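Local coordinates for nitroreductase family protein (Sphingopyxis sp., PDB 7DP1), which probably reduces nitro groups of dinitroaniline herbicides, using NADPH as electron donor and a bound flavin mononucleotide as cofactor, at residues A[21-26]-A[210-215]; A[55-60]-A[136-141]; A[79-84]-A[178-183]; A[85-90]-A[174-179]. The protein carries 1 engineered substitution. All blocks are in the same frame, centred on the assembly; numbering follows the deposited sequence.

Contact 1: A[21-26]-A[210-215]. With FMN (flavin mononucleotide), chain C.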
# COMPACT_ATOMS: atom_id res chain seq x y z
N VAL A 21 -2.75 5.14 16.11
CA VAL A 21 -3.24 5.30 17.48
C VAL A 21 -2.57 4.34 18.46
O VAL A 21 -2.56 3.12 18.25
CB VAL A 21 -4.78 5.10 17.51
CG1 VAL A 21 -5.28 4.95 18.91
CG2 VAL A 21 -5.46 6.27 16.80
N ARG A 22 -2.00 4.88 19.53
CA ARG A 22 -1.28 4.05 20.49
C ARG A 22 -1.89 4.15 21.89
O ARG A 22 -1.20 4.04 22.90
CB ARG A 22 0.21 4.43 20.52
CG ARG A 22 0.85 4.24 19.15
CD ARG A 22 2.29 4.73 19.05
NE ARG A 22 2.82 4.50 17.70
CZ ARG A 22 2.92 5.43 16.76
NH1 ARG A 22 2.53 6.68 17.01
NH2 ARG A 22 3.40 5.12 15.56
N ALA A 23 -3.21 4.37 21.92
CA ALA A 23 -3.98 4.28 23.15
C ALA A 23 -5.46 4.07 22.84
O ALA A 23 -6.13 4.98 22.34
CB ALA A 23 -3.80 5.50 24.01
N PHE A 24 -5.94 2.87 23.16
CA PHE A 24 -7.33 2.47 22.91
C PHE A 24 -8.12 2.29 24.20
O PHE A 24 -7.59 1.83 25.21
CB PHE A 24 -7.39 1.16 22.12
CG PHE A 24 -6.70 1.21 20.78
CD1 PHE A 24 -5.34 0.97 20.68
CD2 PHE A 24 -7.42 1.46 19.63
CE1 PHE A 24 -4.71 1.01 19.44
CE2 PHE A 24 -6.79 1.50 18.40
CZ PHE A 24 -5.44 1.27 18.30
N THR A 25 -9.40 2.63 24.16
CA THR A 25 -10.31 2.27 25.25
C THR A 25 -10.59 0.78 25.07
O THR A 25 -10.24 0.23 24.03
CB THR A 25 -11.60 3.09 25.20
OG1 THR A 25 -12.43 2.63 24.13
CG2 THR A 25 -11.29 4.58 25.00
N ASP A 26 -11.25 0.13 26.02
CA ASP A 26 -11.50 -1.31 25.87
C ASP A 26 -12.91 -1.61 25.37
O ASP A 26 -13.45 -2.69 25.60
CB ASP A 26 -11.27 -2.02 27.20
CG ASP A 26 -12.18 -1.51 28.27
OD1 ASP A 26 -13.01 -0.63 27.96
OD2 ASP A 26 -12.06 -1.98 29.42
N ALA A 210 -5.91 10.83 24.95
CA ALA A 210 -4.56 10.37 25.23
C ALA A 210 -3.54 11.28 24.58
O ALA A 210 -3.68 11.64 23.41
CB ALA A 210 -4.38 8.94 24.74
N PRO A 211 -2.48 11.62 25.33
CA PRO A 211 -1.45 12.54 24.84
C PRO A 211 -0.78 11.93 23.62
O PRO A 211 -0.47 12.60 22.63
CB PRO A 211 -0.48 12.65 26.02
CG PRO A 211 -0.68 11.39 26.81
CD PRO A 211 -2.13 11.03 26.64
N VAL A 212 -0.59 10.62 23.72
CA VAL A 212 0.05 9.85 22.68
C VAL A 212 -0.73 9.96 21.38
O VAL A 212 -0.16 9.81 20.31
CB VAL A 212 0.17 8.37 23.13
CG1 VAL A 212 -1.18 7.68 23.04
CG2 VAL A 212 1.19 7.64 22.30
N ASN A 213 -2.02 10.29 21.47
CA ASN A 213 -2.88 10.38 20.28
C ASN A 213 -3.20 11.77 19.72
O ASN A 213 -3.99 11.87 18.78
CB ASN A 213 -4.23 9.71 20.57
CG ASN A 213 -4.12 8.22 20.79
OD1 ASN A 213 -3.20 7.58 20.29
ND2 ASN A 213 -5.06 7.66 21.54
N ARG A 214 -2.60 12.83 20.25
CA ARG A 214 -3.06 14.16 19.85
C ARG A 214 -1.99 15.09 19.29
O ARG A 214 -2.31 16.14 18.71
CB ARG A 214 -3.73 14.86 21.04
CG ARG A 214 -4.91 14.12 21.66
CD ARG A 214 -5.65 15.04 22.63
NE ARG A 214 -6.22 16.17 21.90
CZ ARG A 214 -6.48 17.36 22.42
NH1 ARG A 214 -6.19 17.61 23.69
NH2 ARG A 214 -7.01 18.31 21.67
N TRP A 215 -0.72 14.70 19.41
CA TRP A 215 0.36 15.49 18.84
C TRP A 215 0.31 15.44 17.31
O TRP A 215 -0.05 14.43 16.72
CB TRP A 215 1.72 14.98 19.36
CG TRP A 215 1.93 13.51 19.12
CD1 TRP A 215 1.50 12.49 19.92
CD2 TRP A 215 2.58 12.90 18.01
NE1 TRP A 215 1.87 11.28 19.38
CE2 TRP A 215 2.53 11.50 18.21
CE3 TRP A 215 3.22 13.39 16.86
CZ2 TRP A 215 3.08 10.59 17.30
CZ3 TRP A 215 3.77 12.49 15.97
CH2 TRP A 215 3.70 11.10 16.19
N1 FMN C . 4.15 2.27 14.76
C2 FMN C . 4.58 1.71 15.95
O2 FMN C . 4.56 2.37 16.98
N3 FMN C . 5.05 0.42 16.00
C4 FMN C . 5.09 -0.35 14.86
O4 FMN C . 5.50 -1.53 14.93
C4A FMN C . 4.67 0.21 13.66
N5 FMN C . 4.70 -0.52 12.49
C5A FMN C . 4.26 0.01 11.30
C6 FMN C . 4.30 -0.77 10.15
C7 FMN C . 3.88 -0.26 8.94
C7M FMN C . 3.90 -1.08 7.69
C8 FMN C . 3.41 1.05 8.88
C8M FMN C . 2.94 1.55 7.54
C9 FMN C . 3.37 1.85 10.02
C9A FMN C . 3.80 1.33 11.24
N10 FMN C . 3.78 2.08 12.41
C10 FMN C . 4.21 1.52 13.61
C1' FMN C . 3.27 3.48 12.42
C2' FMN C . 4.22 4.53 11.86
O2' FMN C . 5.18 4.86 12.83
C3' FMN C . 3.41 5.77 11.51
O3' FMN C . 2.63 5.44 10.38
C4' FMN C . 4.25 6.99 11.15
O4' FMN C . 5.01 7.48 12.24
C5' FMN C . 3.30 8.09 10.74
O5' FMN C . 2.46 8.37 11.83
P FMN C . 0.88 8.35 11.56
O1P FMN C . 0.16 8.42 12.88
O2P FMN C . 0.52 9.54 10.68
O3P FMN C . 0.53 7.07 10.82
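Asn213 faces the 21-26 backbone with CG anti to its own carbonyl carbon (chi1 -66°), which sets the amide alongside Arg22 and Ala23, while Arg22, with CG likewise anti to the carbonyl carbon, runs an extended chain the other way, to the flavin. In this FMN-dependent nitroreductase fold the two loops thus join behind the pyrimidine end of the cofactor. The Asn213 amide uses both its ends: OD1 accepts from Arg22 N at 3.1 Å, in the carbonyl plane, and ND2 donates to Ala23 O at 3.0 Å, on a lone pair and nearly within the plane of the amide. Two such bonds fix the rotation of the amide, and ND2 has a further acceptor in Asp207 O. Beside this polar grip, Ala23 CB sits against Val212 CG1 at 3.5 Å and against Ala210 CB, and Val212 CG2 reaches Arg22 CB. Val21 crosses the Asn213 side chain at about a right angle, its CG1 touching OD1. At the far end of Arg22 the guanidinium meets the flavin through its edge: NE donates to FMN O2 at 2.8 Å, and NH2 gives FMN N1 an almost straight bond of 3.1 Å (173°). A positive charge placed here would be expected to stabilise negative charge developing at N1 and O2 of the reduced flavin. Trp215, in cation-pi contact with Arg19, turns its indole to within 15° of the guanidinium plane, and its CZ2 lies 4.0 Å from Arg22 NH1.

Contact 2: A[55-60]-A[136-141]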
# COMPACT_ATOMS: atom_id res chain seq x y z
N ALA A 55 -5.49 -12.34 5.87
CA ALA A 55 -5.46 -11.80 7.22
C ALA A 55 -6.04 -12.75 8.23
O ALA A 55 -7.06 -13.38 7.99
CB ALA A 55 -6.20 -10.47 7.28
N THR A 56 -5.37 -12.83 9.37
CA THR A 56 -5.89 -13.54 10.52
C THR A 56 -6.25 -12.54 11.62
O THR A 56 -5.38 -11.88 12.20
CB THR A 56 -4.88 -14.57 11.02
OG1 THR A 56 -4.63 -15.50 9.97
CG2 THR A 56 -5.43 -15.31 12.26
N VAL A 57 -7.54 -12.41 11.87
CA VAL A 57 -8.03 -11.46 12.86
C VAL A 57 -8.26 -12.14 14.18
O VAL A 57 -9.08 -13.07 14.28
CB VAL A 57 -9.34 -10.81 12.40
CG1 VAL A 57 -9.82 -9.80 13.42
CG2 VAL A 57 -9.12 -10.16 11.02
N VAL A 58 -7.55 -11.68 15.21
CA VAL A 58 -7.69 -12.32 16.52
C VAL A 58 -8.23 -11.39 17.60
O VAL A 58 -8.08 -10.17 17.53
CB VAL A 58 -6.35 -12.93 16.99
CG1 VAL A 58 -5.86 -13.96 15.99
CG2 VAL A 58 -5.31 -11.84 17.22
N THR A 59 -8.91 -11.98 18.58
CA THR A 59 -9.42 -11.23 19.71
C THR A 59 -9.56 -12.16 20.93
O THR A 59 -9.35 -13.37 20.83
CB THR A 59 -10.79 -10.59 19.41
OG1 THR A 59 -11.10 -9.62 20.42
CG2 THR A 59 -11.88 -11.67 19.38
N GLY A 60 -9.91 -11.57 22.07
CA GLY A 60 -10.09 -12.30 23.31
C GLY A 60 -8.91 -13.20 23.65
O GLY A 60 -7.76 -12.78 23.53
N VAL A 136 -8.61 -5.94 19.40
CA VAL A 136 -8.56 -6.75 18.19
C VAL A 136 -7.20 -6.59 17.52
O VAL A 136 -6.66 -5.48 17.48
CB VAL A 136 -9.69 -6.35 17.19
CG1 VAL A 136 -9.44 -6.94 15.80
CG2 VAL A 136 -11.08 -6.76 17.73
N MET A 137 -6.63 -7.67 17.01
CA MET A 137 -5.38 -7.58 16.27
C MET A 137 -5.48 -8.35 14.95
O MET A 137 -5.82 -9.53 14.95
CB MET A 137 -4.20 -8.11 17.10
CG MET A 137 -2.88 -8.21 16.32
SD MET A 137 -2.21 -6.57 15.87
CE MET A 137 -2.07 -5.87 17.53
N LEU A 138 -5.20 -7.66 13.85
CA LEU A 138 -5.17 -8.26 12.52
C LEU A 138 -3.74 -8.53 12.11
O LEU A 138 -2.92 -7.60 12.08
CB LEU A 138 -5.84 -7.35 11.48
CG LEU A 138 -5.79 -7.76 10.01
CD1 LEU A 138 -7.07 -7.34 9.33
CD2 LEU A 138 -4.61 -7.12 9.29
N PHE A 139 -3.48 -9.76 11.72
CA PHE A 139 -2.17 -10.11 11.21
C PHE A 139 -2.27 -10.32 9.71
O PHE A 139 -2.99 -11.21 9.23
CB PHE A 139 -1.62 -11.35 11.89
CG PHE A 139 -1.21 -11.12 13.31
CD1 PHE A 139 -0.05 -10.43 13.60
CD2 PHE A 139 -1.99 -11.60 14.36
CE1 PHE A 139 0.33 -10.21 14.93
CE2 PHE A 139 -1.62 -11.39 15.68
CZ PHE A 139 -0.44 -10.70 15.97
N LEU A 140 -1.56 -9.47 8.99
CA LEU A 140 -1.59 -9.46 7.53
C LEU A 140 -0.45 -10.29 7.01
O LEU A 140 0.71 -10.04 7.35
CB LEU A 140 -1.52 -8.01 6.99
CG LEU A 140 -1.27 -7.76 5.50
CD1 LEU A 140 -2.23 -8.55 4.64
CD2 LEU A 140 -1.40 -6.23 5.19
N HIS A 141 -0.77 -11.32 6.23
CA HIS A 141 0.27 -12.18 5.71
C HIS A 141 -0.03 -12.62 4.29
O HIS A 141 -1.11 -12.33 3.76
CB HIS A 141 0.44 -13.39 6.61
CG HIS A 141 -0.84 -14.15 6.83
ND1 HIS A 141 -1.18 -15.24 6.09
CD2 HIS A 141 -1.82 -13.96 7.74
CE1 HIS A 141 -2.36 -15.71 6.52
NE2 HIS A 141 -2.76 -14.95 7.51
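Thr56 and Phe139 form a hydrogen-bonded pair of the antiparallel sheet at the core of the nitroreductase fold, Thr56 N reaching Phe139 O at 2.9 Å and Phe139 N returning to Thr56 O. Val58 and Met137 repeat the pattern, with Val58 N to Met137 O at 2.8 Å and nearly straight (178°). Segments 55-59 and 136-141 run nearly antiparallel, their axes at 164°. On one face Val57 spreads its two methyls, CG1 to Val136 CG1 at 3.7 Å and CG2 to Leu138 CD1, which also meets Ala55 CB; Trp157 of helix 148-167 packs on Ala55 and Leu138. On the other face Val58 and Met137 lie side by side; Val58 CG2 approaches Phe139 CE2 at 4.0 Å, and Leu189 of helix 182-189 packs on both. Met137 CG rests over one face of the Phe139 ring. Further out, residues 55-58 pair in parallel with a strand of the second subunit, extending the sheet across the interface. His141 ND1 is hydrogen-bonded to Gln195 OE1, helping fix the imidazole rotation. With CG between the backbone N and the carbonyl carbon (chi1 54°), the ring turns its edge to the facing strand, and NE2 shares a hydrogen bond of 3.1 Å with Thr56 OG1.

Contact 3: A[79-84]-A[178-183]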
# COMPACT_ATOMS: atom_id res chain seq x y z
N GLU A 79 18.42 -12.66 21.76
CA GLU A 79 18.57 -14.05 21.32
C GLU A 79 17.20 -14.65 20.93
O GLU A 79 17.14 -15.69 20.28
CB GLU A 79 19.22 -14.88 22.42
CG GLU A 79 19.82 -16.20 21.95
CD GLU A 79 21.27 -16.07 21.53
OE1 GLU A 79 21.86 -15.01 21.79
OE2 GLU A 79 21.82 -17.03 20.95
N GLY A 80 16.12 -14.00 21.36
CA GLY A 80 14.77 -14.45 21.08
C GLY A 80 14.20 -13.97 19.75
O GLY A 80 13.15 -14.43 19.30
N PHE A 81 14.88 -13.01 19.12
CA PHE A 81 14.37 -12.42 17.89
C PHE A 81 14.23 -13.45 16.78
O PHE A 81 15.09 -14.33 16.62
CB PHE A 81 15.28 -11.28 17.41
CG PHE A 81 15.14 -10.02 18.20
CD1 PHE A 81 13.89 -9.61 18.65
CD2 PHE A 81 16.23 -9.22 18.46
CE1 PHE A 81 13.75 -8.44 19.37
CE2 PHE A 81 16.10 -8.04 19.17
CZ PHE A 81 14.86 -7.66 19.63
N GLN A 82 13.13 -13.36 16.04
CA GLN A 82 12.88 -14.22 14.88
C GLN A 82 12.39 -13.35 13.72
O GLN A 82 11.21 -13.38 13.35
CB GLN A 82 11.84 -15.30 15.19
CG GLN A 82 12.11 -16.10 16.47
CD GLN A 82 10.91 -16.93 16.89
OE1 GLN A 82 9.77 -16.44 16.87
NE2 GLN A 82 11.16 -18.18 17.29
N PRO A 83 13.29 -12.53 13.17
CA PRO A 83 12.87 -11.56 12.14
C PRO A 83 12.33 -12.27 10.91
O PRO A 83 12.98 -13.19 10.45
CB PRO A 83 14.17 -10.80 11.83
CG PRO A 83 15.05 -11.06 13.00
CD PRO A 83 14.73 -12.45 13.45
N GLU A 84 11.16 -11.86 10.39
CA GLU A 84 10.61 -12.43 9.16
C GLU A 84 11.37 -11.90 7.94
O GLU A 84 11.46 -12.57 6.90
CB GLU A 84 9.12 -12.08 8.99
CG GLU A 84 8.12 -12.86 9.79
CD GLU A 84 7.95 -14.30 9.31
OE1 GLU A 84 8.78 -15.14 9.70
OE2 GLU A 84 6.99 -14.59 8.55
N TRP A 178 5.60 -7.04 15.15
CA TRP A 178 5.26 -8.46 15.21
C TRP A 178 6.13 -9.31 14.29
O TRP A 178 6.37 -10.50 14.55
CB TRP A 178 3.77 -8.66 14.88
CG TRP A 178 2.87 -7.96 15.89
CD1 TRP A 178 2.23 -6.77 15.73
CD2 TRP A 178 2.60 -8.39 17.24
NE1 TRP A 178 1.56 -6.43 16.89
CE2 TRP A 178 1.77 -7.42 17.82
CE3 TRP A 178 2.96 -9.51 17.99
CZ2 TRP A 178 1.29 -7.53 19.13
CZ3 TRP A 178 2.49 -9.62 19.30
CH2 TRP A 178 1.66 -8.64 19.85
N ALA A 179 6.62 -8.71 13.21
CA ALA A 179 7.48 -9.44 12.29
C ALA A 179 8.83 -9.77 12.93
O ALA A 179 9.56 -10.62 12.42
CB ALA A 179 7.68 -8.64 10.98
N MET A 180 9.16 -9.12 14.05
CA MET A 180 10.33 -9.49 14.86
C MET A 180 10.26 -10.89 15.45
O MET A 180 11.28 -11.45 15.85
CB MET A 180 10.55 -8.49 16.00
CG MET A 180 11.10 -7.14 15.54
SD MET A 180 12.86 -7.27 15.17
CE MET A 180 12.86 -7.72 13.44
N TYR A 181 9.06 -11.44 15.55
CA TYR A 181 8.87 -12.79 16.10
C TYR A 181 7.92 -13.56 15.20
O TYR A 181 7.03 -14.26 15.71
CB TYR A 181 8.30 -12.75 17.53
CG TYR A 181 9.11 -11.91 18.47
CD1 TYR A 181 10.28 -12.40 19.04
CD2 TYR A 181 8.72 -10.61 18.76
CE1 TYR A 181 11.03 -11.63 19.89
CE2 TYR A 181 9.48 -9.82 19.61
CZ TYR A 181 10.63 -10.34 20.17
OH TYR A 181 11.39 -9.58 21.02
N GLY A 182 8.10 -13.43 13.89
CA GLY A 182 7.19 -14.00 12.91
C GLY A 182 6.86 -15.46 13.15
O GLY A 182 5.68 -15.84 13.16
N ALA A 183 7.89 -16.28 13.35
CA ALA A 183 7.72 -17.72 13.50
C ALA A 183 6.82 -18.07 14.68
O ALA A 183 5.97 -18.94 14.57
CB ALA A 183 9.08 -18.41 13.67
O HOH W 1 10.28 -15.34 12.04
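Tyr181 reaches along the 79-84 loop from its N-cap position before helix 182-189. Its CB lies 4.0 Å from Gln82 OE1, which is hydrogen-bonded to Thr184 OG1. CD1 and CE1 bring the ring edge to Gly80 O, 3.5 Å from CD1 and in the ring plane. CZ then meets Phe81 CD1 at 3.7 Å, and OH ends beside Phe81 CE1; the rings cross obliquely, their planes 41° apart. Met180 SD stands above the Phe81 face, 4.6 Å from the centroid, a Met-aromatic contact, and Met180 CE touches Pro83 CB. An alanine at Tyr181 is likely to leave Phe81 without its aromatic partner and open a gap between the loop and helix 60-74, on which Tyr181 packs. The backbones join through Gln82 N to Met180 O at 2.7 Å, Glu84 N to Ala179 O at 2.9 Å, and a weak bond from Gly182 N to Gln82 O. Glu84 CG, as placed here, would meet a CB at Gly182 head-on. One water donates to Gln82 O and Glu84 OE1 and accepts from Ala183 N, so solvent satisfies a first-turn helix amide. Glu84, salt-bridged to Arg186, places a negative charge near the helix N-terminus, where the dipole would probably stabilise it.

Contact 4: A[85-90]-A[174-179]. Engineered in segment 85-90: Ala88 (natural residue Tyr). With FMN (flavin mononucleotide), chain C.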
# COMPACT_ATOMS: atom_id res chain seq x y z
N TYR A 85 11.89 -10.69 8.09
CA TYR A 85 12.58 -9.97 7.01
C TYR A 85 13.27 -8.76 7.63
O TYR A 85 13.27 -8.60 8.84
CB TYR A 85 11.60 -9.53 5.93
CG TYR A 85 10.43 -8.76 6.50
CD1 TYR A 85 10.52 -7.38 6.72
CD2 TYR A 85 9.24 -9.40 6.84
CE1 TYR A 85 9.45 -6.67 7.25
CE2 TYR A 85 8.16 -8.69 7.37
CZ TYR A 85 8.28 -7.32 7.57
OH TYR A 85 7.23 -6.61 8.10
N ASP A 86 13.82 -7.89 6.80
CA ASP A 86 14.41 -6.63 7.27
C ASP A 86 13.35 -5.55 7.41
O ASP A 86 12.83 -5.04 6.40
CB ASP A 86 15.49 -6.16 6.30
CG ASP A 86 16.77 -6.93 6.46
OD1 ASP A 86 16.88 -7.72 7.41
OD2 ASP A 86 17.67 -6.76 5.61
N ILE A 87 13.03 -5.18 8.65
CA ILE A 87 11.98 -4.19 8.88
C ILE A 87 12.46 -2.81 8.42
O ILE A 87 11.87 -2.19 7.53
CB ILE A 87 11.56 -4.14 10.36
CG1 ILE A 87 11.06 -5.51 10.82
CG2 ILE A 87 10.49 -3.07 10.58
CD1 ILE A 87 10.44 -5.53 12.21
N ALA A 88 13.53 -2.34 9.04
CA ALA A 88 14.21 -1.16 8.53
C ALA A 88 15.26 -1.61 7.52
O ALA A 88 15.86 -2.67 7.70
CB ALA A 88 14.84 -0.36 9.65
N PRO A 89 15.46 -0.85 6.44
CA PRO A 89 16.53 -1.22 5.51
C PRO A 89 17.87 -1.16 6.24
O PRO A 89 18.15 -0.19 6.95
CB PRO A 89 16.43 -0.16 4.41
CG PRO A 89 15.04 0.38 4.51
CD PRO A 89 14.67 0.30 5.97
N ARG A 90 18.69 -2.20 6.09
CA ARG A 90 20.02 -2.17 6.69
C ARG A 90 20.89 -1.12 6.01
O ARG A 90 21.04 -1.13 4.79
CB ARG A 90 20.68 -3.54 6.62
CG ARG A 90 20.19 -4.53 7.67
CD ARG A 90 21.13 -5.73 7.73
NE ARG A 90 21.23 -6.37 6.42
CZ ARG A 90 20.46 -7.37 6.01
NH1 ARG A 90 20.62 -7.87 4.79
NH2 ARG A 90 19.56 -7.89 6.82
N PRO A 174 -0.94 0.33 12.50
CA PRO A 174 -0.17 -0.69 11.79
C PRO A 174 1.09 -1.00 12.59
O PRO A 174 1.66 -0.09 13.19
CB PRO A 174 0.15 -0.03 10.45
CG PRO A 174 0.05 1.45 10.73
CD PRO A 174 -0.96 1.62 11.78
N GLN A 175 1.48 -2.27 12.67
CA GLN A 175 2.61 -2.66 13.53
C GLN A 175 3.52 -3.69 12.88
O GLN A 175 3.16 -4.85 12.78
CB GLN A 175 2.12 -3.26 14.84
CG GLN A 175 1.42 -2.32 15.78
CD GLN A 175 1.19 -3.01 17.12
OE1 GLN A 175 0.28 -3.82 17.25
NE2 GLN A 175 2.03 -2.70 18.10
N GLU A 176 4.73 -3.27 12.50
CA GLU A 176 5.70 -4.22 11.97
C GLU A 176 6.45 -4.93 13.08
O GLU A 176 7.22 -5.87 12.82
CB GLU A 176 6.69 -3.50 11.07
CG GLU A 176 6.41 -3.69 9.61
CD GLU A 176 6.94 -2.54 8.78
OE1 GLU A 176 7.65 -1.67 9.33
OE2 GLU A 176 6.63 -2.51 7.57
N CYS A 177 6.26 -4.49 14.31
CA CYS A 177 6.99 -5.06 15.44
C CYS A 177 6.77 -6.57 15.57
O CYS A 177 7.65 -7.30 16.02
CB CYS A 177 6.59 -4.35 16.74
SG CYS A 177 4.82 -4.47 17.11
N TRP A 178 5.60 -7.04 15.15
CA TRP A 178 5.26 -8.46 15.21
C TRP A 178 6.13 -9.31 14.29
O TRP A 178 6.37 -10.50 14.55
CB TRP A 178 3.77 -8.66 14.88
CG TRP A 178 2.87 -7.96 15.89
CD1 TRP A 178 2.23 -6.77 15.73
CD2 TRP A 178 2.60 -8.39 17.24
NE1 TRP A 178 1.56 -6.43 16.89
CE2 TRP A 178 1.77 -7.42 17.82
CE3 TRP A 178 2.96 -9.51 17.99
CZ2 TRP A 178 1.29 -7.53 19.13
CZ3 TRP A 178 2.49 -9.62 19.30
CH2 TRP A 178 1.66 -8.64 19.85
N ALA A 179 6.62 -8.71 13.21
CA ALA A 179 7.48 -9.44 12.29
C ALA A 179 8.83 -9.77 12.93
O ALA A 179 9.56 -10.62 12.42
CB ALA A 179 7.68 -8.64 10.98
N1 FMN C . 4.15 2.27 14.76
C2 FMN C . 4.58 1.71 15.95
O2 FMN C . 4.56 2.37 16.98
N3 FMN C . 5.05 0.42 16.00
C4 FMN C . 5.09 -0.35 14.86
O4 FMN C . 5.50 -1.53 14.93
C4A FMN C . 4.67 0.21 13.66
N5 FMN C . 4.70 -0.52 12.49
C5A FMN C . 4.26 0.01 11.30
C6 FMN C . 4.30 -0.77 10.15
C7 FMN C . 3.88 -0.26 8.94
C7M FMN C . 3.90 -1.08 7.69
C8 FMN C . 3.41 1.05 8.88
C8M FMN C . 2.94 1.55 7.54
C9 FMN C . 3.37 1.85 10.02
C9A FMN C . 3.80 1.33 11.24
N10 FMN C . 3.78 2.08 12.41
C10 FMN C . 4.21 1.52 13.61
C1' FMN C . 3.27 3.48 12.42
C2' FMN C . 4.22 4.53 11.86
O2' FMN C . 5.18 4.86 12.83
C3' FMN C . 3.41 5.77 11.51
O3' FMN C . 2.63 5.44 10.38
C4' FMN C . 4.25 6.99 11.15
O4' FMN C . 5.01 7.48 12.24
C5' FMN C . 3.30 8.09 10.74
O5' FMN C . 2.46 8.37 11.83
P FMN C . 0.88 8.35 11.56
O1P FMN C . 0.16 8.42 12.88
O2P FMN C . 0.52 9.54 10.68
O3P FMN C . 0.53 7.07 10.82
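Glu176 is gripped from two sides by Tyr85 and Ile87, and this is the close-packed part of the contact. Tyr85 OH comes to 3.4 Å from Glu176 CG, its ring plane 80° from the carboxylate, and the same hydroxyl is hydrogen-bonded to Phe198 O. Tyr85 CE2 also reaches Ala179 CB at 3.6 Å. Ile87 slides past Glu176 in the opposite direction: with CG2 anti to the backbone N and CG1 anti to the carbonyl carbon (chi1 -59°), CG2 reaches Glu176 OE1 at 3.4 Å and CD1 comes to Glu176 O at 3.3 Å. No hydrogen bond links the two segments; they meet through van der Waals contact. The 174-179 segment is the flavin-binding end of strand 171-175 in the nitroreductase fold, running on into a 3-10 turn. There Glu176 N donates to FMN N5 at 2.8 Å and Cys177 N to FMN O4 at 3.1 Å, while Pro174 CG packs on the benzenoid part of the ring system, 3.4 Å from FMN C9. The Glu176 carboxylate lies against the dimethylbenzene end, OE2 coming to 3.1 Å from FMN C7M. With an alanine in place of Glu176, Ile87 CG2 and the flavin methyl would probably lose the carboxylate beside them, and a gap would open beside the Tyr85 hydroxyl, where CG now lies. Toward residues 88-90 the contact thins out. Ala88, an engineered substitution for tyrosine, makes no contact with 174-179, and the exposed Arg90 is poorly ordered. On the Ile87 backbone, O accepts a hydrogen bond from Gln150 NE2 of the second subunit.

Overall arrangement
Contacts 1 and 4 approach the same FMN from different parts of the chain, their centres about 22 Å apart, and between them hold the pyrimidine edge and the N5 side of the flavin. Contact 2 lies in the antiparallel sheet, whose other outer strand within this chain, 171-175, leads into contact 4, about 17 Å away between centres. Contacts 3 and 4 adjoin, about 9 Å between centres, and share Trp178 and Ala179, with Met180 CE touching Ile87 CD1. Trp178 also packs on Phe139 and Met137 of contact 2. The first segments come in the order 1 to 4, and contact 1 closes around the others. Contacts 2 and 4 meet the second subunit, tying flavin site to dimer.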